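Local coordinates for protein ORF10 (Moritella marina, PDB 6RIW) that forms the ketosynthase-chain length factor didomain of a polyunsaturated fatty acid synthase, which probably condenses carrier-bound acyl units to 3-oxoacyl products, at residues A[765-770]-A[784-789]; A[778-783]-A[819-824]; A[797-802]-A[864-869]. All blocks are in the same frame, centred on the assembly; numbering follows the deposited sequence.

Contact 1: A[765-770]-A[784-789]; sequences IDAVSF and DKALTL
D766 meets L789 through a water. The water donates to D766 O and to L789 O, each at 2.9 Å. The carboxylate of D766 turns elsewhere, to S883. D766 and A767 are both set against I881 in a classic beta bulge. A767 points at helix 776-790. Its methyl CB lies 3.3 Å from A786 O and 3.6 Å from L789 CD2. With CG anti to the backbone N (chi1 -174°), L789 lays CB, CG and CD2 against this methyl. V768 points away from the helix, and its side chain touches V673 of helix 668-682. S769 faces the helix. Its OG rests 3.3 Å from A786 CA, and the angle to A786 N is too poor for a hydrogen bond. The extended chain of K785 runs up to F770 O, and NZ donates to it at 2.8 Å, in the carbonyl plane. F770 CB points away from the helix, and its ring makes a cation-pi contact with R671. In this thiolase-type fold the strand and the helix that follows it run nearly antiparallel, at 154°. The small residues A767, S769 and A786 let the backbones approach closely, while polar bridges at both ends bind main-chain oxygens.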
ATOM      1  N   ILE A 765      23.813  10.061   0.542  1.00 14.65           N
ATOM      2  CA  ILE A 765      23.166   9.821  -0.746  1.00 16.76           C
ATOM      3  C   ILE A 765      23.264  11.121  -1.543  1.00 13.86           C
ATOM      4  O   ILE A 765      22.553  12.095  -1.275  1.00 16.00           O
ATOM      5  CB  ILE A 765      21.713   9.358  -0.599  1.00 14.89           C
ATOM      6  CG1 ILE A 765      21.634   8.152   0.336  1.00 15.42           C
ATOM      7  CG2 ILE A 765      21.178   8.992  -1.979  1.00 13.49           C
ATOM      8  CD1 ILE A 765      20.183   7.632   0.612  1.00 17.17           C
ATOM      9  N   ASP A 766      24.147  11.136  -2.541  1.00 16.39           N
ATOM     10  CA  ASP A 766      24.366  12.362  -3.302  1.00 18.16           C
ATOM     11  C   ASP A 766      23.327  12.552  -4.399  1.00 19.40           C
ATOM     12  O   ASP A 766      23.067  13.688  -4.807  1.00 18.12           O
ATOM     13  CB  ASP A 766      25.765  12.361  -3.916  1.00 18.65           C
ATOM     14  CG  ASP A 766      26.847  12.707  -2.902  1.00 28.91           C
ATOM     15  OD1 ASP A 766      26.540  13.388  -1.898  1.00 30.23           O
ATOM     16  OD2 ASP A 766      28.007  12.288  -3.106  1.00 38.97           O
ATOM     17  N   ALA A 767      22.726  11.471  -4.895  1.00 15.60           N
ATOM     18  CA  ALA A 767      21.759  11.618  -5.963  1.00 16.30           C
ATOM     19  C   ALA A 767      20.935  10.349  -6.072  1.00 14.17           C
ATOM     20  O   ALA A 767      21.450   9.251  -5.858  1.00 14.86           O
ATOM     21  CB  ALA A 767      22.448  11.890  -7.310  1.00 19.39           C
ATOM     22  N   VAL A 768      19.665  10.513  -6.413  1.00 13.35           N
ATOM     23  CA  VAL A 768      18.838   9.409  -6.900  1.00 14.74           C
ATOM     24  C   VAL A 768      18.101   9.926  -8.127  1.00 16.38           C
ATOM     25  O   VAL A 768      17.524  11.017  -8.095  1.00 14.93           O
ATOM     26  CB  VAL A 768      17.862   8.877  -5.829  1.00 15.87           C
ATOM     27  CG1 VAL A 768      16.877   9.956  -5.376  1.00 19.06           C
ATOM     28  CG2 VAL A 768      17.114   7.620  -6.354  1.00 17.51           C
ATOM     29  N   SER A 769      18.175   9.182  -9.224  1.00 13.21           N
ATOM     30  CA  SER A 769      17.546   9.584 -10.471  1.00 14.85           C
ATOM     31  C   SER A 769      16.837   8.383 -11.070  1.00 16.46           C
ATOM     32  O   SER A 769      17.211   7.245 -10.804  1.00 15.77           O
ATOM     33  CB  SER A 769      18.567  10.115 -11.478  1.00 17.62           C
ATOM     34  OG  SER A 769      19.158  11.300 -10.975  1.00 24.64           O
ATOM     35  N   PHE A 770      15.831   8.655 -11.910  1.00 13.29           N
ATOM     36  CA  PHE A 770      15.028   7.621 -12.551  1.00 14.91           C
ATOM     37  C   PHE A 770      14.919   7.886 -14.042  1.00 16.58           C
ATOM     38  O   PHE A 770      14.994   9.036 -14.480  1.00 16.29           O
ATOM     39  CB  PHE A 770      13.608   7.583 -11.966  1.00 15.02           C
ATOM     40  CG  PHE A 770      13.574   7.230 -10.514  1.00 18.77           C
ATOM     41  CD1 PHE A 770      13.795   8.208  -9.549  1.00 20.47           C
ATOM     42  CD2 PHE A 770      13.345   5.930 -10.113  1.00 19.08           C
ATOM     43  CE1 PHE A 770      13.776   7.880  -8.201  1.00 19.49           C
ATOM     44  CE2 PHE A 770      13.315   5.605  -8.746  1.00 20.30           C
ATOM     45  CZ  PHE A 770      13.540   6.596  -7.807  1.00 17.41           C
ATOM     46  N   ASP A 784      23.274   8.835 -16.183  1.00 16.67           N
ATOM     47  CA  ASP A 784      23.746  10.170 -16.546  1.00 23.39           C
ATOM     48  C   ASP A 784      23.066  11.241 -15.702  1.00 21.73           C
ATOM     49  O   ASP A 784      23.705  12.220 -15.281  1.00 17.95           O
ATOM     50  CB  ASP A 784      23.504  10.426 -18.028  1.00 23.62           C
ATOM     51  CG  ASP A 784      23.875  11.854 -18.438  1.00 34.91           C
ATOM     52  OD1 ASP A 784      25.051  12.247 -18.240  1.00 39.33           O
ATOM     53  OD2 ASP A 784      22.988  12.591 -18.934  1.00 36.79           O
ATOM     54  N   LYS A 785      21.762  11.092 -15.465  1.00 18.72           N
ATOM     55  CA  LYS A 785      21.077  12.063 -14.616  1.00 19.90           C
ATOM     56  C   LYS A 785      21.658  12.052 -13.215  1.00 17.94           C
ATOM     57  O   LYS A 785      21.860  13.107 -12.605  1.00 19.39           O
ATOM     58  CB  LYS A 785      19.575  11.767 -14.535  1.00 16.27           C
ATOM     59  CG  LYS A 785      18.774  11.895 -15.812  1.00 21.71           C
ATOM     60  CD  LYS A 785      17.300  11.682 -15.470  1.00 24.83           C
ATOM     61  CE  LYS A 785      16.468  11.413 -16.700  1.00 30.40           C
ATOM     62  NZ  LYS A 785      15.032  11.160 -16.329  1.00 31.17           N
ATOM     63  N   ALA A 786      21.914  10.857 -12.674  1.00 16.57           N
ATOM     64  CA  ALA A 786      22.354  10.767 -11.292  1.00 15.29           C
ATOM     65  C   ALA A 786      23.778  11.280 -11.139  1.00 18.77           C
ATOM     66  O   ALA A 786      24.106  11.933 -10.138  1.00 16.06           O
ATOM     67  CB  ALA A 786      22.222   9.319 -10.799  1.00 14.53           C
ATOM     68  N   LEU A 787      24.636  11.018 -12.132  1.00 16.00           N
ATOM     69  CA  LEU A 787      26.006  11.519 -12.049  1.00 15.91           C
ATOM     70  C   LEU A 787      26.024  13.042 -12.146  1.00 19.40           C
ATOM     71  O   LEU A 787      26.760  13.708 -11.404  1.00 19.71           O
ATOM     72  CB  LEU A 787      26.872  10.886 -13.144  1.00 17.52           C
ATOM     73  CG  LEU A 787      27.100   9.374 -13.001  1.00 16.21           C
ATOM     74  CD1 LEU A 787      27.482   8.726 -14.333  1.00 19.40           C
ATOM     75  CD2 LEU A 787      28.138   9.071 -11.931  1.00 20.31           C
ATOM     76  N   THR A 788      25.189  13.602 -13.026  1.00 19.31           N
ATOM     77  CA  THR A 788      25.061  15.058 -13.136  1.00 22.25           C
ATOM     78  C   THR A 788      24.563  15.671 -11.830  1.00 22.82           C
ATOM     79  O   THR A 788      25.083  16.703 -11.364  1.00 19.53           O
ATOM     80  CB  THR A 788      24.102  15.407 -14.270  1.00 22.17           C
ATOM     81  OG1 THR A 788      24.607  14.891 -15.508  1.00 25.37           O
ATOM     82  CG2 THR A 788      23.891  16.933 -14.377  1.00 22.68           C
ATOM     83  N   LEU A 789      23.542  15.056 -11.230  1.00 19.89           N
ATOM     84  CA  LEU A 789      23.020  15.548  -9.962  1.00 20.48           C
ATOM     85  C   LEU A 789      24.072  15.460  -8.863  1.00 21.12           C
ATOM     86  O   LEU A 789      24.204  16.378  -8.047  1.00 21.63           O
ATOM     87  CB  LEU A 789      21.752  14.771  -9.584  1.00 21.09           C
ATOM     88  CG  LEU A 789      20.982  15.247  -8.344  1.00 22.52           C
ATOM     89  CD1 LEU A 789      20.492  16.695  -8.503  1.00 27.89           C
ATOM     90  CD2 LEU A 789      19.815  14.295  -8.044  1.00 28.58           C
TER
HETATM   91  O   HOH W   1      24.216  16.358  -5.127  1.00 30.01           O

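Contact 2: A[778-783]-A[819-824]; sequences AITIAA and PTLYPS
L821 meets I779, T780 and A783 where the end of helix 808-821 reaches the flank of helix 776-790 in a thiolase-type fold. This lies in the second ketosynthase-like half of the chain.

The apolar packing is centred on one methyl. L821 CD1 sits 3.5 Å from A783 CB, 4.1 Å from I779 CG2 and 4.1 Å from T780 CA. The other branch is less engaged, with L821 CD2 at 4.0 Å from A783 CB. L821 has its CG anti to its carbonyl carbon (chi1 -77°), and the isobutyl group reaches across to the flank of helix 776-790. I779 and L821 meet at an angle, branch methyl to branch methyl. A783 is small enough to admit the leucine.

The aromatic part belongs to Y822, the first residue to leave the helical path. Its ring lies between A783 and the strands that carry V797, V800 and A867.

No hydrogen bond joins the two segments. The hydroxyls of T780 and Y822 bond outside them. T780 OG1 bonds to K777 O in its own helix, and Y822 OH bonds to H879 NE2 of strand 876-884. That bond ties the chain after helix 808-821 to this strand.

Y822 OH lies 4.0 Å from A783 CB, and L821 CB stands 3.6 Å above one face of the tyrosine ring, offset toward its rim.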
ATOM      1  N   ALA A 778      17.714   2.870 -20.880  1.00 17.65           N
ATOM      2  CA  ALA A 778      17.137   3.476 -19.682  1.00 18.96           C
ATOM      3  C   ALA A 778      18.155   3.543 -18.555  1.00 16.19           C
ATOM      4  O   ALA A 778      18.211   4.537 -17.827  1.00 14.21           O
ATOM      5  CB  ALA A 778      15.894   2.695 -19.231  1.00 14.56           C
ATOM      6  N   ILE A 779      18.975   2.499 -18.398  1.00 12.97           N
ATOM      7  CA  ILE A 779      20.027   2.524 -17.380  1.00 14.49           C
ATOM      8  C   ILE A 779      20.993   3.683 -17.624  1.00 17.39           C
ATOM      9  O   ILE A 779      21.345   4.433 -16.699  1.00 14.75           O
ATOM     10  CB  ILE A 779      20.765   1.178 -17.349  1.00 12.79           C
ATOM     11  CG1 ILE A 779      19.797   0.074 -16.894  1.00 13.71           C
ATOM     12  CG2 ILE A 779      21.945   1.253 -16.412  1.00 14.76           C
ATOM     13  CD1 ILE A 779      20.387  -1.317 -16.930  1.00 13.69           C
ATOM     14  N   THR A 780      21.470   3.830 -18.864  1.00 14.10           N
ATOM     15  CA  THR A 780      22.438   4.892 -19.116  1.00 14.18           C
ATOM     16  C   THR A 780      21.817   6.270 -18.937  1.00 17.20           C
ATOM     17  O   THR A 780      22.496   7.192 -18.457  1.00 16.77           O
ATOM     18  CB  THR A 780      23.049   4.742 -20.520  1.00 20.63           C
ATOM     19  OG1 THR A 780      22.042   4.977 -21.507  1.00 26.36           O
ATOM     20  CG2 THR A 780      23.581   3.361 -20.704  1.00 16.61           C
ATOM     21  N   ILE A 781      20.526   6.422 -19.262  1.00 16.33           N
ATOM     22  CA  ILE A 781      19.868   7.715 -19.094  1.00 18.86           C
ATOM     23  C   ILE A 781      19.748   8.065 -17.620  1.00 20.17           C
ATOM     24  O   ILE A 781      20.035   9.200 -17.203  1.00 17.75           O
ATOM     25  CB  ILE A 781      18.490   7.717 -19.773  1.00 17.53           C
ATOM     26  CG1 ILE A 781      18.648   7.776 -21.298  1.00 18.69           C
ATOM     27  CG2 ILE A 781      17.662   8.894 -19.253  1.00 20.42           C
ATOM     28  CD1 ILE A 781      17.344   7.558 -22.047  1.00 23.77           C
ATOM     29  N   ALA A 782      19.300   7.097 -16.809  1.00 13.94           N
ATOM     30  CA  ALA A 782      19.201   7.327 -15.376  1.00 15.08           C
ATOM     31  C   ALA A 782      20.568   7.558 -14.760  1.00 16.91           C
ATOM     32  O   ALA A 782      20.721   8.408 -13.876  1.00 13.62           O
ATOM     33  CB  ALA A 782      18.495   6.144 -14.701  1.00 15.36           C
ATOM     34  N   ALA A 783      21.579   6.789 -15.185  1.00 14.84           N
ATOM     35  CA  ALA A 783      22.915   6.978 -14.635  1.00 18.83           C
ATOM     36  C   ALA A 783      23.456   8.376 -14.947  1.00 16.24           C
ATOM     37  O   ALA A 783      24.067   9.025 -14.086  1.00 15.56           O
ATOM     38  CB  ALA A 783      23.847   5.900 -15.183  1.00 17.02           C
ATOM     39  N   PRO A 819      29.124  -2.042 -17.487  1.00 22.76           N
ATOM     40  CA  PRO A 819      30.548  -1.989 -17.875  1.00 24.09           C
ATOM     41  C   PRO A 819      30.833  -0.896 -18.883  1.00 23.45           C
ATOM     42  O   PRO A 819      31.954  -0.370 -18.905  1.00 27.49           O
ATOM     43  CB  PRO A 819      30.821  -3.388 -18.455  1.00 26.12           C
ATOM     44  CG  PRO A 819      29.709  -4.269 -17.910  1.00 25.50           C
ATOM     45  CD  PRO A 819      28.510  -3.346 -17.810  1.00 21.02           C
ATOM     46  N   THR A 820      29.845  -0.517 -19.693  1.00 19.54           N
ATOM     47  CA  THR A 820      30.016   0.617 -20.596  1.00 26.12           C
ATOM     48  C   THR A 820      30.106   1.933 -19.833  1.00 28.27           C
ATOM     49  O   THR A 820      30.961   2.776 -20.132  1.00 23.57           O
ATOM     50  CB  THR A 820      28.853   0.658 -21.585  1.00 27.96           C
ATOM     51  OG1 THR A 820      28.824  -0.578 -22.314  1.00 32.04           O
ATOM     52  CG2 THR A 820      28.994   1.817 -22.545  1.00 27.95           C
ATOM     53  N   LEU A 821      29.215   2.132 -18.859  1.00 21.32           N
ATOM     54  CA  LEU A 821      29.236   3.348 -18.051  1.00 23.59           C
ATOM     55  C   LEU A 821      30.503   3.437 -17.218  1.00 22.14           C
ATOM     56  O   LEU A 821      31.110   4.508 -17.105  1.00 20.90           O
ATOM     57  CB  LEU A 821      28.019   3.376 -17.122  1.00 20.68           C
ATOM     58  CG  LEU A 821      26.700   3.764 -17.782  1.00 20.69           C
ATOM     59  CD1 LEU A 821      25.496   3.299 -16.948  1.00 18.66           C
ATOM     60  CD2 LEU A 821      26.649   5.272 -18.009  1.00 20.27           C
ATOM     61  N   TYR A 822      30.903   2.324 -16.622  1.00 18.53           N
ATOM     62  CA  TYR A 822      31.892   2.293 -15.550  1.00 21.03           C
ATOM     63  C   TYR A 822      32.925   1.216 -15.852  1.00 22.53           C
ATOM     64  O   TYR A 822      33.031   0.220 -15.122  1.00 22.28           O
ATOM     65  CB  TYR A 822      31.216   2.007 -14.210  1.00 18.03           C
ATOM     66  CG  TYR A 822      30.067   2.919 -13.827  1.00 21.14           C
ATOM     67  CD1 TYR A 822      30.291   4.262 -13.548  1.00 19.39           C
ATOM     68  CD2 TYR A 822      28.757   2.421 -13.684  1.00 19.69           C
ATOM     69  CE1 TYR A 822      29.251   5.106 -13.158  1.00 19.58           C
ATOM     70  CE2 TYR A 822      27.707   3.258 -13.312  1.00 18.61           C
ATOM     71  CZ  TYR A 822      27.967   4.602 -13.032  1.00 17.60           C
ATOM     72  OH  TYR A 822      26.951   5.458 -12.649  1.00 17.91           O
ATOM     73  N   PRO A 823      33.721   1.390 -16.917  1.00 23.32           N
ATOM     74  CA  PRO A 823      34.589   0.285 -17.375  1.00 24.86           C
ATOM     75  C   PRO A 823      35.655  -0.126 -16.377  1.00 23.49           C
ATOM     76  O   PRO A 823      36.090  -1.284 -16.401  1.00 26.75           O
ATOM     77  CB  PRO A 823      35.214   0.838 -18.668  1.00 25.27           C
ATOM     78  CG  PRO A 823      35.132   2.304 -18.528  1.00 26.26           C
ATOM     79  CD  PRO A 823      33.842   2.579 -17.770  1.00 21.54           C
ATOM     80  N   SER A 824      36.073   0.762 -15.482  1.00 23.58           N
ATOM     81  CA  SER A 824      37.108   0.422 -14.519  1.00 27.92           C
ATOM     82  C   SER A 824      36.561   0.017 -13.151  1.00 28.90           C
ATOM     83  O   SER A 824      37.352  -0.314 -12.260  1.00 27.79           O
ATOM     84  CB  SER A 824      38.092   1.596 -14.379  1.00 31.38           C
ATOM     85  OG  SER A 824      37.520   2.663 -13.650  1.00 34.72           O
TER

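Contact 3: A[797-802]-A[864-869]; sequences VASVEA and KHIAIN
A867 O receives the shortest bond of this parallel strand pair. E801 N donates to it at 2.7 Å, almost straight at 175°. The CA-H of V800 makes a weaker contact with the same oxygen at 3.4 Å. Three more backbone bonds join the two segments. A798 N gives to H865 O at 2.8 Å, A867 N to S799 O, and N869 N to E801 O. S799 N is buried and has no partner in the model.

The side chains of S799, E801, I866 and I868 share one face. S799 OG lies between its backbone N and carbonyl carbon (chi1 62°), and touches I866 CG1 at 3.3 Å and I866 CD1 at 3.5 Å. I866 CG2 leans on S799 O at 3.4 Å. Replacing I866 with an alanine would probably leave S799 OG without this apolar cover and open a gap toward T849 and L853. E801 and I868 run alongside each other, with E801 CG at 4.0 Å from I868 CG2. The carboxylate of E801 continues past them, to a salt bridge with K848 and a hydrogen bond from V830 N. V800 and A867 point to the other face, and V797 CG1 packs on A867 CB at 4.0 Å.

The pair belongs to a sheet of the thiolase-type fold. Strand 826-828 flanks strand 797-801, and strand 876-884 flanks strand 865-870. Helix 841-854 packs on the I866 face, and Y822, just after helix 808-821, packs on the face of V800 and A867.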
ATOM      1  N   VAL A 797      33.541   6.858 -10.108  1.00 21.40           N
ATOM      2  CA  VAL A 797      32.859   5.784  -9.389  1.00 17.65           C
ATOM      3  C   VAL A 797      33.822   4.627  -9.150  1.00 17.22           C
ATOM      4  O   VAL A 797      34.410   4.080 -10.094  1.00 21.87           O
ATOM      5  CB  VAL A 797      31.610   5.322 -10.157  1.00 17.21           C
ATOM      6  CG1 VAL A 797      31.022   4.069  -9.506  1.00 18.16           C
ATOM      7  CG2 VAL A 797      30.558   6.445 -10.195  1.00 21.01           C
ATOM      8  N   ALA A 798      33.966   4.238  -7.880  1.00 18.80           N
ATOM      9  CA  ALA A 798      34.914   3.204  -7.478  1.00 21.13           C
ATOM     10  C   ALA A 798      34.374   1.802  -7.728  1.00 23.31           C
ATOM     11  O   ALA A 798      35.133   0.888  -8.069  1.00 20.64           O
ATOM     12  CB  ALA A 798      35.247   3.358  -5.997  1.00 20.11           C
ATOM     13  N   SER A 799      33.078   1.605  -7.523  1.00 17.86           N
ATOM     14  CA  SER A 799      32.483   0.286  -7.674  1.00 15.72           C
ATOM     15  C   SER A 799      30.993   0.481  -7.898  1.00 19.04           C
ATOM     16  O   SER A 799      30.459   1.576  -7.711  1.00 15.05           O
ATOM     17  CB  SER A 799      32.771  -0.593  -6.461  1.00 19.65           C
ATOM     18  OG  SER A 799      32.208  -0.051  -5.276  1.00 19.81           O
ATOM     19  N   VAL A 800      30.329  -0.596  -8.316  1.00 16.86           N
ATOM     20  CA  VAL A 800      28.950  -0.539  -8.781  1.00 16.08           C
ATOM     21  C   VAL A 800      28.179  -1.635  -8.074  1.00 16.19           C
ATOM     22  O   VAL A 800      28.582  -2.804  -8.110  1.00 15.71           O
ATOM     23  CB  VAL A 800      28.839  -0.719 -10.310  1.00 18.52           C
ATOM     24  CG1 VAL A 800      27.374  -0.618 -10.742  1.00 17.47           C
ATOM     25  CG2 VAL A 800      29.658   0.317 -11.017  1.00 20.05           C
ATOM     26  N   GLU A 801      27.081  -1.252  -7.432  1.00 14.06           N
ATOM     27  CA  GLU A 801      26.175  -2.199  -6.782  1.00 13.82           C
ATOM     28  C   GLU A 801      25.069  -2.483  -7.790  1.00 16.92           C
ATOM     29  O   GLU A 801      24.130  -1.704  -7.940  1.00 16.62           O
ATOM     30  CB  GLU A 801      25.658  -1.623  -5.463  1.00 14.15           C
ATOM     31  CG  GLU A 801      24.563  -2.420  -4.781  1.00 16.47           C
ATOM     32  CD  GLU A 801      25.043  -3.723  -4.175  1.00 20.29           C
ATOM     33  OE1 GLU A 801      26.286  -3.923  -4.068  1.00 21.33           O
ATOM     34  OE2 GLU A 801      24.158  -4.549  -3.807  1.00 18.96           O
ATOM     35  N   ALA A 802      25.214  -3.566  -8.543  1.00 15.37           N
ATOM     36  CA  ALA A 802      24.222  -3.874  -9.568  1.00 15.99           C
ATOM     37  C   ALA A 802      22.946  -4.410  -8.925  1.00 15.50           C
ATOM     38  O   ALA A 802      22.967  -4.957  -7.820  1.00 14.37           O
ATOM     39  CB  ALA A 802      24.777  -4.911 -10.551  1.00 15.52           C
ATOM     40  N   LYS A 864      35.152   8.837  -1.919  1.00 27.42           N
ATOM     41  CA  LYS A 864      34.874   7.641  -2.699  1.00 25.00           C
ATOM     42  C   LYS A 864      33.382   7.580  -2.990  1.00 24.07           C
ATOM     43  O   LYS A 864      32.552   7.874  -2.121  1.00 21.06           O
ATOM     44  CB  LYS A 864      35.335   6.366  -1.984  1.00 34.97           C
ATOM     45  CG  LYS A 864      36.858   6.169  -1.957  1.00 42.18           C
ATOM     46  CD  LYS A 864      37.412   5.564  -3.266  1.00 39.99           C
ATOM     47  CE  LYS A 864      37.940   6.628  -4.219  1.00 38.68           C
ATOM     48  NZ  LYS A 864      37.857   6.184  -5.647  1.00 45.69           N
ATOM     49  N   HIS A 865      33.055   7.220  -4.228  1.00 21.85           N
ATOM     50  CA  HIS A 865      31.691   7.194  -4.734  1.00 18.73           C
ATOM     51  C   HIS A 865      31.344   5.805  -5.238  1.00 20.25           C
ATOM     52  O   HIS A 865      32.134   5.185  -5.954  1.00 19.45           O
ATOM     53  CB  HIS A 865      31.513   8.182  -5.876  1.00 20.48           C
ATOM     54  CG  HIS A 865      31.895   9.580  -5.505  1.00 24.39           C
ATOM     55  ND1 HIS A 865      31.063  10.401  -4.777  1.00 25.54           N
ATOM     56  CD2 HIS A 865      33.027  10.286  -5.726  1.00 28.03           C
ATOM     57  CE1 HIS A 865      31.658  11.567  -4.583  1.00 28.47           C
ATOM     58  NE2 HIS A 865      32.852  11.522  -5.147  1.00 30.73           N
ATOM     59  N   ILE A 866      30.140   5.340  -4.905  1.00 16.91           N
ATOM     60  CA  ILE A 866      29.641   4.057  -5.390  1.00 15.13           C
ATOM     61  C   ILE A 866      28.285   4.283  -6.049  1.00 13.64           C
ATOM     62  O   ILE A 866      27.451   5.028  -5.525  1.00 16.15           O
ATOM     63  CB  ILE A 866      29.552   3.020  -4.253  1.00 15.77           C
ATOM     64  CG1 ILE A 866      30.959   2.652  -3.763  1.00 13.60           C
ATOM     65  CG2 ILE A 866      28.778   1.737  -4.704  1.00 15.11           C
ATOM     66  CD1 ILE A 866      30.949   1.715  -2.559  1.00 15.80           C
ATOM     67  N   ALA A 867      28.086   3.687  -7.223  1.00 13.35           N
ATOM     68  CA  ALA A 867      26.815   3.753  -7.922  1.00 13.39           C
ATOM     69  C   ALA A 867      25.980   2.523  -7.577  1.00 14.62           C
ATOM     70  O   ALA A 867      26.515   1.412  -7.461  1.00 14.80           O
ATOM     71  CB  ALA A 867      27.030   3.833  -9.434  1.00 11.74           C
ATOM     72  N   ILE A 868      24.669   2.731  -7.414  1.00 13.31           N
ATOM     73  CA  ILE A 868      23.697   1.653  -7.237  1.00 12.70           C
ATOM     74  C   ILE A 868      22.695   1.732  -8.378  1.00 13.59           C
ATOM     75  O   ILE A 868      22.181   2.815  -8.681  1.00 13.88           O
ATOM     76  CB  ILE A 868      22.967   1.760  -5.884  1.00 14.63           C
ATOM     77  CG1 ILE A 868      23.974   1.944  -4.738  1.00 11.99           C
ATOM     78  CG2 ILE A 868      22.016   0.546  -5.677  1.00 13.76           C
ATOM     79  CD1 ILE A 868      23.294   2.069  -3.332  1.00 12.51           C
ATOM     80  N   ASN A 869      22.385   0.582  -8.982  1.00 12.78           N
ATOM     81  CA  ASN A 869      21.392   0.498 -10.042  1.00 13.03           C
ATOM     82  C   ASN A 869      20.195  -0.321  -9.570  1.00 13.89           C
ATOM     83  O   ASN A 869      20.338  -1.251  -8.777  1.00 15.31           O
ATOM     84  CB  ASN A 869      22.004  -0.128 -11.307  1.00 16.45           C
ATOM     85  CG  ASN A 869      21.201   0.181 -12.556  1.00 18.71           C
ATOM     86  OD1 ASN A 869      20.918   1.343 -12.855  1.00 18.32           O
ATOM     87  ND2 ASN A 869      20.804  -0.865 -13.283  1.00 17.15           N
TER

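From the N terminus, strand 763-772 comes first, and contact 1 closes the short turn into helix 776-790. Contact 2 starts on that same helix before contact 1 has closed, so the two cross. It closes only at the end of helix 808-821. Strand 797-801 lies inside that span and opens contact 3, which closes past helix 841-854 at strand 865-870; contacts 2 and 3 also cross. Contacts 1 and 3 follow in series. Y822 is where the three contacts meet, its hydroxyl also touching L787 of contact 1. Contact 1 sets helix 776-790 on strand 763-772, contact 2 joins it to the end of helix 808-821, and contact 3 pairs strands 797-801 and 865-870.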